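Local structure of protein MJ1225 (Methanocaldococcus jannaschii, 3KH5) at residues Ile107-Gly116 with Glu272-Ala280; Thr53-Met61 with Ser196-Gly204. The protein is of unknown function but binds AMP and ADP through its four CBS repeats and is probably an archaeal counterpart of the gamma subunit of AMP-activated protein kinase. All coordinates share one frame; numbering follows the deposited sequence.

Contact 1. Residues Ile107-Gly116 with Glu272-Ala280. With ADP (adenosine-5'-diphosphate), chain E; ADP (adenosine-5'-diphosphate), chain D.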
loop_
_atom_site.group_PDB
_atom_site.type_symbol
_atom_site.label_atom_id
_atom_site.label_comp_id
_atom_site.label_asym_id
_atom_site.label_seq_id
_atom_site.Cartn_x
_atom_site.Cartn_y
_atom_site.Cartn_z
ATOM N N ILE A 107 -17.529 -2.578 -1.732
ATOM C CA ILE A 107 -17.057 -2.509 -3.112
ATOM C C ILE A 107 -17.159 -1.094 -3.686
ATOM O O ILE A 107 -16.193 -0.594 -4.270
ATOM C CB ILE A 107 -17.764 -3.556 -4.011
ATOM C CG1 ILE A 107 -17.254 -4.963 -3.665
ATOM C CG2 ILE A 107 -17.518 -3.264 -5.490
ATOM C CD1 ILE A 107 -18.115 -6.103 -4.198
ATOM N N GLU A 108 -18.309 -0.446 -3.509
ATOM C CA GLU A 108 -18.473 0.926 -3.989
ATOM C C GLU A 108 -17.487 1.882 -3.309
ATOM O O GLU A 108 -16.987 2.816 -3.938
ATOM C CB GLU A 108 -19.910 1.410 -3.792
ATOM C CG GLU A 108 -20.227 2.709 -4.527
ATOM C CD GLU A 108 -21.643 3.199 -4.287
ATOM O OE1 GLU A 108 -22.280 3.661 -5.257
ATOM O OE2 GLU A 108 -22.125 3.124 -3.135
ATOM N N THR A 109 -17.220 1.638 -2.026
ATOM C CA THR A 109 -16.270 2.439 -1.259
ATOM C C THR A 109 -14.865 2.294 -1.840
ATOM O O THR A 109 -14.196 3.294 -2.102
ATOM C CB THR A 109 -16.286 2.046 0.237
ATOM O OG1 THR A 109 -17.567 2.357 0.796
ATOM C CG2 THR A 109 -15.214 2.794 1.021
ATOM N N PHE A 110 -14.435 1.051 -2.056
ATOM C CA PHE A 110 -13.109 0.781 -2.609
ATOM C C PHE A 110 -12.948 1.378 -4.005
ATOM O O PHE A 110 -11.896 1.926 -4.342
ATOM C CB PHE A 110 -12.838 -0.727 -2.676
ATOM C CG PHE A 110 -12.742 -1.401 -1.334
ATOM C CD1 PHE A 110 -12.269 -0.716 -0.217
ATOM C CD2 PHE A 110 -13.096 -2.740 -1.196
ATOM C CE1 PHE A 110 -12.176 -1.348 1.017
ATOM C CE2 PHE A 110 -13.000 -3.385 0.034
ATOM C CZ PHE A 110 -12.540 -2.687 1.141
ATOM N N LEU A 111 -14.007 1.266 -4.805
ATOM C CA LEU A 111 -13.990 1.700 -6.200
ATOM C C LEU A 111 -14.078 3.217 -6.406
ATOM O O LEU A 111 -13.522 3.739 -7.375
ATOM C CB LEU A 111 -15.119 1.013 -6.978
ATOM C CG LEU A 111 -14.890 -0.299 -7.740
ATOM C CD1 LEU A 111 -14.007 -1.293 -6.989
ATOM C CD2 LEU A 111 -16.235 -0.924 -8.087
ATOM N N THR A 112 -14.773 3.926 -5.519
ATOM C CA THR A 112 -15.013 5.359 -5.747
ATOM C C THR A 112 -14.250 6.276 -4.802
ATOM O O THR A 112 -14.083 7.467 -5.083
ATOM C CB THR A 112 -16.511 5.726 -5.680
ATOM O OG1 THR A 112 -17.003 5.507 -4.354
ATOM C CG2 THR A 112 -17.321 4.901 -6.665
ATOM N N LYS A 113 -13.795 5.724 -3.681
ATOM C CA LYS A 113 -13.079 6.518 -2.684
ATOM C C LYS A 113 -11.572 6.238 -2.624
ATOM O O LYS A 113 -10.914 6.658 -1.676
ATOM C CB LYS A 113 -13.705 6.356 -1.288
ATOM C CG LYS A 113 -15.221 6.585 -1.208
ATOM C CD LYS A 113 -15.634 8.004 -1.590
ATOM C CE LYS A 113 -17.143 8.080 -1.767
ATOM N NZ LYS A 113 -17.613 9.433 -2.179
ATOM N N ASN A 114 -11.032 5.532 -3.617
ATOM C CA ASN A 114 -9.582 5.313 -3.728
ATOM C C ASN A 114 -8.913 4.849 -2.424
ATOM O O ASN A 114 -7.880 5.386 -1.996
ATOM C CB ASN A 114 -8.902 6.575 -4.275
ATOM C CG ASN A 114 -7.563 6.287 -4.923
ATOM O OD1 ASN A 114 -7.361 5.230 -5.522
ATOM N ND2 ASN A 114 -6.638 7.239 -4.815
ATOM N N VAL A 115 -9.538 3.869 -1.783
ATOM C CA VAL A 115 -8.980 3.208 -0.609
ATOM C C VAL A 115 -9.001 1.709 -0.893
ATOM O O VAL A 115 -9.844 1.225 -1.659
ATOM C CB VAL A 115 -9.763 3.546 0.683
ATOM C CG1 VAL A 115 -9.349 4.906 1.225
ATOM C CG2 VAL A 115 -11.274 3.474 0.454
ATOM N N GLY A 116 -8.056 0.979 -0.310
ATOM C CA GLY A 116 -7.971 -0.465 -0.500
ATOM C C GLY A 116 -8.362 -1.252 0.735
ATOM O O GLY A 116 -8.431 -2.479 0.693
ATOM N N GLU A 272 -5.919 -5.211 -7.759
ATOM C CA GLU A 272 -7.088 -5.698 -7.045
ATOM C C GLU A 272 -8.305 -4.797 -7.203
ATOM O O GLU A 272 -9.427 -5.296 -7.274
ATOM C CB GLU A 272 -6.767 -5.876 -5.566
ATOM C CG GLU A 272 -5.852 -7.051 -5.294
ATOM C CD GLU A 272 -5.444 -7.157 -3.840
ATOM O OE1 GLU A 272 -5.086 -6.126 -3.230
ATOM O OE2 GLU A 272 -5.464 -8.285 -3.312
ATOM N N LYS A 273 -8.096 -3.478 -7.252
ATOM C CA LYS A 273 -9.218 -2.560 -7.455
ATOM C C LYS A 273 -9.855 -2.788 -8.822
ATOM O O LYS A 273 -11.081 -2.764 -8.949
ATOM C CB LYS A 273 -8.815 -1.091 -7.294
ATOM C CG LYS A 273 -10.020 -0.155 -7.093
ATOM C CD LYS A 273 -9.631 1.321 -7.031
ATOM C CE LYS A 273 -8.660 1.620 -5.890
ATOM N NZ LYS A 273 -9.193 1.229 -4.555
ATOM N N ASP A 274 -9.018 -3.018 -9.834
ATOM C CA ASP A 274 -9.487 -3.320 -11.188
ATOM C C ASP A 274 -10.278 -4.616 -11.261
ATOM O O ASP A 274 -11.277 -4.694 -11.978
ATOM C CB ASP A 274 -8.312 -3.443 -12.151
ATOM C CG ASP A 274 -7.566 -2.149 -12.325
ATOM O OD1 ASP A 274 -8.220 -1.086 -12.396
ATOM O OD2 ASP A 274 -6.323 -2.201 -12.404
ATOM N N VAL A 275 -9.798 -5.640 -10.554
ATOM C CA VAL A 275 -10.499 -6.921 -10.459
ATOM C C VAL A 275 -11.905 -6.699 -9.920
ATOM O O VAL A 275 -12.870 -7.254 -10.446
ATOM C CB VAL A 275 -9.737 -7.946 -9.569
ATOM C CG1 VAL A 275 -10.587 -9.188 -9.298
ATOM C CG2 VAL A 275 -8.424 -8.345 -10.219
ATOM N N LEU A 276 -12.019 -5.868 -8.887
ATOM C CA LEU A 276 -13.311 -5.601 -8.274
ATOM C C LEU A 276 -14.295 -4.868 -9.191
ATOM O O LEU A 276 -15.491 -4.828 -8.900
ATOM C CB LEU A 276 -13.153 -4.869 -6.935
ATOM C CG LEU A 276 -12.691 -5.653 -5.698
ATOM C CD1 LEU A 276 -12.561 -4.698 -4.522
ATOM C CD2 LEU A 276 -13.650 -6.787 -5.352
ATOM N N LYS A 277 -13.810 -4.306 -10.300
ATOM C CA LYS A 277 -14.706 -3.670 -11.274
ATOM C C LYS A 277 -15.600 -4.689 -11.989
ATOM O O LYS A 277 -16.608 -4.312 -12.596
ATOM C CB LYS A 277 -13.927 -2.832 -12.286
ATOM C CG LYS A 277 -13.256 -1.602 -11.701
ATOM C CD LYS A 277 -12.240 -1.056 -12.690
ATOM C CE LYS A 277 -11.504 0.154 -12.140
ATOM N NZ LYS A 277 -10.454 0.634 -13.090
ATOM N N TYR A 278 -15.224 -5.971 -11.911
ATOM C CA TYR A 278 -16.080 -7.074 -12.367
ATOM C C TYR A 278 -17.424 -7.046 -11.647
ATOM O O TYR A 278 -18.458 -7.318 -12.257
ATOM C CB TYR A 278 -15.404 -8.440 -12.154
ATOM C CG TYR A 278 -16.185 -9.629 -12.701
ATOM C CD1 TYR A 278 -16.138 -9.954 -14.057
ATOM C CD2 TYR A 278 -16.963 -10.433 -11.864
ATOM C CE1 TYR A 278 -16.848 -11.037 -14.565
ATOM C CE2 TYR A 278 -17.678 -11.524 -12.366
ATOM C CZ TYR A 278 -17.611 -11.819 -13.719
ATOM O OH TYR A 278 -18.309 -12.890 -14.228
ATOM N N PHE A 279 -17.406 -6.713 -10.356
ATOM C CA PHE A 279 -18.619 -6.711 -9.534
ATOM C C PHE A 279 -19.251 -5.325 -9.372
ATOM O O PHE A 279 -20.135 -5.140 -8.532
ATOM C CB PHE A 279 -18.343 -7.327 -8.155
ATOM C CG PHE A 279 -17.812 -8.734 -8.212
ATOM C CD1 PHE A 279 -18.679 -9.825 -8.178
ATOM C CD2 PHE A 279 -16.441 -8.970 -8.299
ATOM C CE1 PHE A 279 -18.187 -11.133 -8.233
ATOM C CE2 PHE A 279 -15.939 -10.271 -8.358
ATOM C CZ PHE A 279 -16.815 -11.355 -8.323
ATOM N N ALA A 280 -18.805 -4.361 -10.172
ATOM C CA ALA A 280 -19.424 -3.038 -10.184
ATOM C C ALA A 280 -20.757 -3.088 -10.927
ATOM O O ALA A 280 -21.721 -2.421 -10.550
ATOM C CB ALA A 280 -18.496 -2.014 -10.819
ATOM O OXT ALA A 280 -20.905 -3.802 -11.921
HETATM P PB ADP E . -1.797 0.381 -6.093
HETATM O O1B ADP E . -1.896 -0.930 -5.401
HETATM O O2B ADP E . -0.410 0.521 -6.973
HETATM O O3B ADP E . -1.798 1.652 -5.091
HETATM P PA ADP E . -4.550 0.838 -6.804
HETATM O O1A ADP E . -5.389 -0.367 -6.596
HETATM O O2A ADP E . -4.605 1.901 -5.594
HETATM O O3A ADP E . -2.997 0.526 -7.137
HETATM O "O5'" ADP E . -4.910 1.555 -8.179
HETATM C "C5'" ADP E . -6.140 2.260 -8.428
HETATM C "C4'" ADP E . -6.239 2.420 -9.969
HETATM O "O4'" ADP E . -4.984 3.017 -10.434
HETATM C "C3'" ADP E . -6.387 1.071 -10.695
HETATM O "O3'" ADP E . -7.215 1.240 -11.851
HETATM C "C2'" ADP E . -4.955 0.720 -11.110
HETATM O "O2'" ADP E . -4.931 -0.076 -12.307
HETATM C "C1'" ADP E . -4.323 2.100 -11.353
HETATM N N9 ADP E . -2.836 2.052 -11.118
HETATM C C8 ADP E . -2.193 1.437 -10.119
HETATM N N7 ADP E . -0.876 1.607 -10.255
HETATM C C5 ADP E . -0.670 2.331 -11.346
HETATM C C6 ADP E . 0.472 2.816 -11.979
HETATM N N6 ADP E . 1.686 2.569 -11.486
HETATM N N1 ADP E . 0.324 3.542 -13.099
HETATM C C2 ADP E . -0.883 3.790 -13.599
HETATM N N3 ADP E . -1.988 3.343 -13.015
HETATM C C4 ADP E . -1.914 2.613 -11.892
HETATM P PB ADP D . -4.752 2.143 -0.219
HETATM O O1B ADP D . -5.004 2.535 -1.634
HETATM O O2B ADP D . -3.955 0.726 -0.125
HETATM O O3B ADP D . -6.095 1.945 0.662
HETATM P PA ADP D . -2.370 3.112 0.419
HETATM O O1A ADP D . -1.611 3.827 -0.632
HETATM O O2A ADP D . -1.545 2.743 1.776
HETATM O O3A ADP D . -3.940 3.224 0.603
HETATM O "O5'" ADP D . -2.478 4.575 1.175
HETATM C "C5'" ADP D . -2.667 5.857 0.497
HETATM C "C4'" ADP D . -3.183 6.966 1.466
HETATM O "O4'" ADP D . -4.583 6.672 1.772
HETATM C "C3'" ADP D . -2.441 7.065 2.816
HETATM O "O3'" ADP D . -2.293 8.448 3.163
HETATM C "C2'" ADP D . -3.383 6.348 3.787
HETATM O "O2'" ADP D . -3.260 6.841 5.131
HETATM C "C1'" ADP D . -4.748 6.707 3.211
HETATM N N9 ADP D . -5.781 5.703 3.605
HETATM C C8 ADP D . -5.737 4.368 3.512
HETATM N N7 ADP D . -6.883 3.855 3.978
HETATM C C5 ADP D . -7.651 4.869 4.365
HETATM C C6 ADP D . -8.921 4.974 4.918
HETATM N N6 ADP D . -9.647 3.890 5.173
HETATM N N1 ADP D . -9.404 6.199 5.192
HETATM C C2 ADP D . -8.699 7.297 4.947
HETATM N N3 ADP D . -7.486 7.230 4.421
HETATM C C4 ADP D . -6.948 6.036 4.125
#
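On the seam between the second and fourth CBS repeats, Phe-110 and Leu-111 at the end of helix 103-112 meet Lys-273 of helix 272-275 and Leu-276 of segment 272-280. Lys-273 leaves its helix with CG anti to the backbone N (chi1 -163°), and bends at chi3 and chi4 fold its end back toward the first segment. NZ then donates to Phe-110 O at 2.8 Å, standing above the carbonyl plane rather than on a lone pair. Val-115 O lies 3.0 Å from the same NZ, and Glu-133 adds a salt bridge. One bond back from the ammonium, Lys-273 CE rests 3.6 Å from C5' of the chain E ADP, whose two ribose hydroxyls go one to each oxygen of Asp-274.

Beside this polar grip the contact is apolar. Leu-111 spreads its two methyls over segment 272-280, CD1 reaching Leu-276 CB at 3.7 Å and CD2 reaching Ala-280 CB at 3.7 Å. Phe-110 CD2 meets Leu-276 CD1 obliquely at 3.9 Å, while Ile-107 CD1 packs on Phe-279 CB.

A methionine in place of Lys-273 would probably leave Phe-110 O and the Glu-133 carboxylate without their shared cationic partner. One ammonium thus ties a carbonyl near the end of helix 103-112 to a carboxylate, and does so next to the chain E nucleotide; the loop that follows runs on to Gly-116 beside the chain D ADP phosphate.

Contact 2. Residues Thr53-Met61 with Ser196-Gly204. With ADP (adenosine-5'-diphosphate), chain D; AMP (adenosine monophosphate), chain C.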
loop_
_atom_site.group_PDB
_atom_site.type_symbol
_atom_site.label_atom_id
_atom_site.label_comp_id
_atom_site.label_asym_id
_atom_site.label_seq_id
_atom_site.Cartn_x
_atom_site.Cartn_y
_atom_site.Cartn_z
ATOM N N THR A 53 -0.381 4.078 6.827
ATOM C CA THR A 53 0.054 3.006 5.937
ATOM C C THR A 53 1.480 3.289 5.493
ATOM O O THR A 53 2.045 4.332 5.834
ATOM C CB THR A 53 -0.830 2.903 4.675
ATOM O OG1 THR A 53 -0.545 4.004 3.803
ATOM C CG2 THR A 53 -2.325 2.891 5.028
ATOM N N SER A 54 2.051 2.375 4.712
ATOM C CA SER A 54 3.411 2.540 4.204
ATOM C C SER A 54 3.544 3.746 3.281
ATOM O O SER A 54 4.626 4.315 3.155
ATOM C CB SER A 54 3.890 1.270 3.495
ATOM O OG SER A 54 3.000 0.886 2.465
ATOM N N MET A 55 2.442 4.123 2.636
ATOM C CA MET A 55 2.418 5.298 1.770
ATOM C C MET A 55 2.611 6.589 2.545
ATOM O O MET A 55 3.273 7.505 2.066
ATOM C CB MET A 55 1.124 5.353 0.966
ATOM C CG MET A 55 1.239 4.614 -0.341
ATOM S SD MET A 55 2.215 5.577 -1.503
ATOM C CE MET A 55 3.472 4.336 -1.857
ATOM N N ASP A 56 2.045 6.660 3.743
ATOM C CA ASP A 56 2.274 7.804 4.620
ATOM C C ASP A 56 3.738 7.903 5.026
ATOM O O ASP A 56 4.276 9.002 5.187
ATOM C CB ASP A 56 1.416 7.685 5.873
ATOM C CG ASP A 56 -0.058 7.765 5.573
ATOM O OD1 ASP A 56 -0.479 8.758 4.943
ATOM O OD2 ASP A 56 -0.798 6.844 5.983
ATOM N N ILE A 57 4.369 6.743 5.208
ATOM C CA ILE A 57 5.786 6.677 5.555
ATOM C C ILE A 57 6.633 7.122 4.365
ATOM O O ILE A 57 7.615 7.844 4.539
ATOM C CB ILE A 57 6.228 5.253 6.003
ATOM C CG1 ILE A 57 5.441 4.777 7.237
ATOM C CG2 ILE A 57 7.759 5.192 6.242
ATOM C CD1 ILE A 57 5.659 5.594 8.517
ATOM N N VAL A 58 6.249 6.693 3.164
ATOM C CA VAL A 58 6.917 7.121 1.922
ATOM C C VAL A 58 6.808 8.642 1.703
ATOM O O VAL A 58 7.752 9.282 1.230
ATOM C CB VAL A 58 6.404 6.321 0.692
ATOM C CG1 VAL A 58 6.919 6.907 -0.623
ATOM C CG2 VAL A 58 6.823 4.864 0.806
ATOM N N ASP A 59 5.654 9.199 2.057
ATOM C CA ASP A 59 5.411 10.645 2.079
ATOM C C ASP A 59 6.395 11.347 3.039
ATOM O O ASP A 59 7.148 12.247 2.645
ATOM C CB ASP A 59 3.947 10.842 2.509
ATOM C CG ASP A 59 3.469 12.283 2.420
ATOM O OD1 ASP A 59 4.273 13.219 2.591
ATOM O OD2 ASP A 59 2.250 12.475 2.214
ATOM N N PHE A 60 6.369 10.903 4.294
ATOM C CA PHE A 60 7.270 11.337 5.362
ATOM C C PHE A 60 8.755 11.294 4.978
ATOM O O PHE A 60 9.510 12.209 5.301
ATOM C CB PHE A 60 6.998 10.447 6.580
ATOM C CG PHE A 60 7.940 10.644 7.730
ATOM C CD1 PHE A 60 7.932 11.822 8.469
ATOM C CD2 PHE A 60 8.801 9.618 8.113
ATOM C CE1 PHE A 60 8.793 11.990 9.550
ATOM C CE2 PHE A 60 9.666 9.774 9.193
ATOM C CZ PHE A 60 9.661 10.962 9.914
ATOM N N MET A 61 9.158 10.234 4.282
ATOM C CA MET A 61 10.551 10.045 3.877
ATOM C C MET A 61 11.030 11.027 2.808
ATOM O O MET A 61 12.236 11.144 2.576
ATOM C CB MET A 61 10.763 8.621 3.367
ATOM C CG MET A 61 11.004 7.575 4.447
ATOM S SD MET A 61 10.820 5.873 3.840
ATOM C CE MET A 61 11.167 6.053 2.082
ATOM N N SER A 196 5.925 0.598 -2.140
ATOM C CA SER A 196 6.147 1.347 -0.894
ATOM C C SER A 196 6.717 0.469 0.232
ATOM O O SER A 196 7.453 0.952 1.097
ATOM C CB SER A 196 4.860 2.031 -0.431
ATOM O OG SER A 196 3.832 1.087 -0.181
ATOM N N THR A 197 6.374 -0.821 0.194
ATOM C CA THR A 197 6.852 -1.846 1.134
ATOM C C THR A 197 8.379 -2.007 1.087
ATOM O O THR A 197 9.037 -2.143 2.129
ATOM C CB THR A 197 6.145 -3.208 0.846
ATOM O OG1 THR A 197 4.789 -3.152 1.311
ATOM C CG2 THR A 197 6.850 -4.369 1.530
ATOM N N ASP A 198 8.925 -1.983 -0.128
ATOM C CA ASP A 198 10.372 -2.011 -0.350
ATOM C C ASP A 198 11.071 -0.855 0.360
ATOM O O ASP A 198 12.180 -1.014 0.878
ATOM C CB ASP A 198 10.677 -1.950 -1.849
ATOM C CG ASP A 198 10.212 -3.188 -2.590
ATOM O OD1 ASP A 198 10.475 -4.309 -2.107
ATOM O OD2 ASP A 198 9.584 -3.046 -3.661
ATOM N N PHE A 199 10.416 0.305 0.377
ATOM C CA PHE A 199 10.967 1.482 1.034
ATOM C C PHE A 199 10.992 1.308 2.573
ATOM O O PHE A 199 11.972 1.719 3.220
ATOM C CB PHE A 199 10.272 2.784 0.560
ATOM C CG PHE A 199 10.490 3.115 -0.924
ATOM C CD1 PHE A 199 11.329 2.337 -1.728
ATOM C CD2 PHE A 199 9.874 4.229 -1.500
ATOM C CE1 PHE A 199 11.529 2.647 -3.079
ATOM C CE2 PHE A 199 10.074 4.549 -2.853
ATOM C CZ PHE A 199 10.902 3.753 -3.639
ATOM N N ILE A 200 9.955 0.669 3.143
ATOM C CA ILE A 200 9.934 0.342 4.587
ATOM C C ILE A 200 11.000 -0.686 4.952
ATOM O O ILE A 200 11.668 -0.570 5.996
ATOM C CB ILE A 200 8.590 -0.285 5.079
ATOM C CG1 ILE A 200 7.343 0.425 4.492
ATOM C CG2 ILE A 200 8.518 -0.274 6.633
ATOM C CD1 ILE A 200 7.204 1.876 4.917
ATOM N N LYS A 201 11.127 -1.711 4.111
ATOM C CA LYS A 201 12.088 -2.788 4.324
ATOM C C LYS A 201 13.513 -2.255 4.299
ATOM O O LYS A 201 14.363 -2.712 5.068
ATOM C CB LYS A 201 11.929 -3.874 3.262
ATOM C CG LYS A 201 10.690 -4.744 3.411
ATOM C CD LYS A 201 10.584 -5.694 2.226
ATOM C CE LYS A 201 9.632 -6.845 2.508
ATOM N NZ LYS A 201 9.476 -7.727 1.315
ATOM N N LEU A 202 13.768 -1.293 3.413
ATOM C CA LEU A 202 15.065 -0.632 3.353
ATOM C C LEU A 202 15.391 0.048 4.683
ATOM O O LEU A 202 16.520 -0.039 5.160
ATOM C CB LEU A 202 15.121 0.374 2.198
ATOM C CG LEU A 202 16.483 1.035 1.934
ATOM C CD1 LEU A 202 17.573 0.006 1.626
ATOM C CD2 LEU A 202 16.380 2.034 0.801
ATOM N N LEU A 203 14.393 0.705 5.277
ATOM C CA LEU A 203 14.555 1.395 6.557
ATOM C C LEU A 203 14.952 0.467 7.697
ATOM O O LEU A 203 15.787 0.822 8.530
ATOM C CB LEU A 203 13.280 2.151 6.929
ATOM C CG LEU A 203 13.064 3.504 6.249
ATOM C CD1 LEU A 203 11.809 4.154 6.800
ATOM C CD2 LEU A 203 14.270 4.427 6.427
ATOM N N GLY A 204 14.351 -0.720 7.728
ATOM C CA GLY A 204 14.680 -1.716 8.737
ATOM C C GLY A 204 15.836 -2.629 8.360
ATOM O O GLY A 204 15.894 -3.768 8.823
HETATM P PB ADP D . -4.752 2.143 -0.219
HETATM O O1B ADP D . -5.004 2.535 -1.634
HETATM O O2B ADP D . -3.955 0.726 -0.125
HETATM O O3B ADP D . -6.095 1.945 0.662
HETATM P PA ADP D . -2.370 3.112 0.419
HETATM O O1A ADP D . -1.611 3.827 -0.632
HETATM O O2A ADP D . -1.545 2.743 1.776
HETATM O O3A ADP D . -3.940 3.224 0.603
HETATM O "O5'" ADP D . -2.478 4.575 1.175
HETATM C "C5'" ADP D . -2.667 5.857 0.497
HETATM C "C4'" ADP D . -3.183 6.966 1.466
HETATM O "O4'" ADP D . -4.583 6.672 1.772
HETATM C "C3'" ADP D . -2.441 7.065 2.816
HETATM O "O3'" ADP D . -2.293 8.448 3.163
HETATM C "C2'" ADP D . -3.383 6.348 3.787
HETATM O "O2'" ADP D . -3.260 6.841 5.131
HETATM C "C1'" ADP D . -4.748 6.707 3.211
HETATM N N9 ADP D . -5.781 5.703 3.605
HETATM C C8 ADP D . -5.737 4.368 3.512
HETATM N N7 ADP D . -6.883 3.855 3.978
HETATM C C5 ADP D . -7.651 4.869 4.365
HETATM C C6 ADP D . -8.921 4.974 4.918
HETATM N N6 ADP D . -9.647 3.890 5.173
HETATM N N1 ADP D . -9.404 6.199 5.192
HETATM C C2 ADP D . -8.699 7.297 4.947
HETATM N N3 ADP D . -7.486 7.230 4.421
HETATM C C4 ADP D . -6.948 6.036 4.125
HETATM P P AMP C . 3.256 -5.076 -1.643
HETATM O O1P AMP C . 2.691 -5.464 -0.325
HETATM O O2P AMP C . 3.465 -3.477 -1.737
HETATM O O3P AMP C . 2.265 -5.443 -2.872
HETATM O "O5'" AMP C . 4.685 -5.732 -1.961
HETATM C "C5'" AMP C . 5.320 -6.714 -1.109
HETATM C "C4'" AMP C . 6.514 -7.335 -1.839
HETATM O "O4'" AMP C . 5.954 -7.969 -3.024
HETATM C "C3'" AMP C . 7.420 -6.182 -2.312
HETATM O "O3'" AMP C . 8.811 -6.542 -2.179
HETATM C "C2'" AMP C . 7.057 -6.039 -3.789
HETATM O "O2'" AMP C . 8.196 -5.605 -4.540
HETATM C "C1'" AMP C . 6.659 -7.468 -4.171
HETATM N N9 AMP C . 5.736 -7.513 -5.343
HETATM C C8 AMP C . 4.607 -6.815 -5.502
HETATM N N7 AMP C . 4.052 -7.118 -6.676
HETATM C C5 AMP C . 4.836 -8.013 -7.265
HETATM C C6 AMP C . 4.774 -8.685 -8.476
HETATM N N6 AMP C . 3.762 -8.465 -9.313
HETATM N N1 AMP C . 5.752 -9.558 -8.785
HETATM C C2 AMP C . 6.766 -9.784 -7.954
HETATM N N3 AMP C . 6.853 -9.157 -6.788
HETATM C C4 AMP C . 5.906 -8.272 -6.421
#
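Val-58 CG2 and Met-61 CE, both from helix 54-61, come obliquely to the Phe-199 ring; CG2 lies 3.9 Å from Phe-199 CD2, and Met-61 CE also reaches Phe-199 CB at 3.7 Å. Val-170, Met-225 and Ile-228 pack round the same side chain. This is a buried helix pair joining the first and third CBS repeats, helices 54-61 and 196-203 crossing at 65° with their axes 9.0 Å apart.

The helices come together at their N-terminal ends, where Ser-54 OG and Ser-196 OG share a hydrogen bond of 2.8 Å. Each hydroxyl sits between its own backbone N and carbonyl carbon (chi1 55° and 60°), which turns both toward the interface and lets two buried polar atoms satisfy each other. Further along, the Ile-200 side chain crosses that of Ile-57 at about a right angle, with CD1 3.6 Å from Ile-57 CG2 and also touching Ser-54 CB. Met-61 and Leu-203 slide past each other in opposite directions, Met-61 SD lying 3.6 Å from Leu-203 CD1.

The starts of the same two helices also hold nucleotides. Asp-198 takes both ribose hydroxyls of AMP, as Asp-56 takes those of the chain D ADP, with Lys-66 pairing with Asp-56 as well. Thr-53 and Asp-56 form a capping box: Thr-53 N gives a nearly straight bond of 2.9 Å to the anti lone pair of Asp-56 OD2. Thr-53 OG1, while weakly accepting from Met-55 N, donates to the ADP phosphate oxygen O2A at 2.6 Å.

In the fold
Along the chain the segments alternate, 53-61, 107-116, 196-204 and then 272-280, one from each CBS repeat in turn. Contact 2 joins repeats one and three, and contact 1 joins repeats two and four, so each bridges the two halves of the chain. Their centres are 24 Å apart and their nearest atoms about 8 Å, with no direct touch. What links them is the chain D ADP, gripped by segment 53-61 from one contact and segment 107-116 from the other, with Arg-180 also bonded to it. Such pairing is consistent with the disc of four repeats known from gamma-AMPK, where nucleotides gather near the middle.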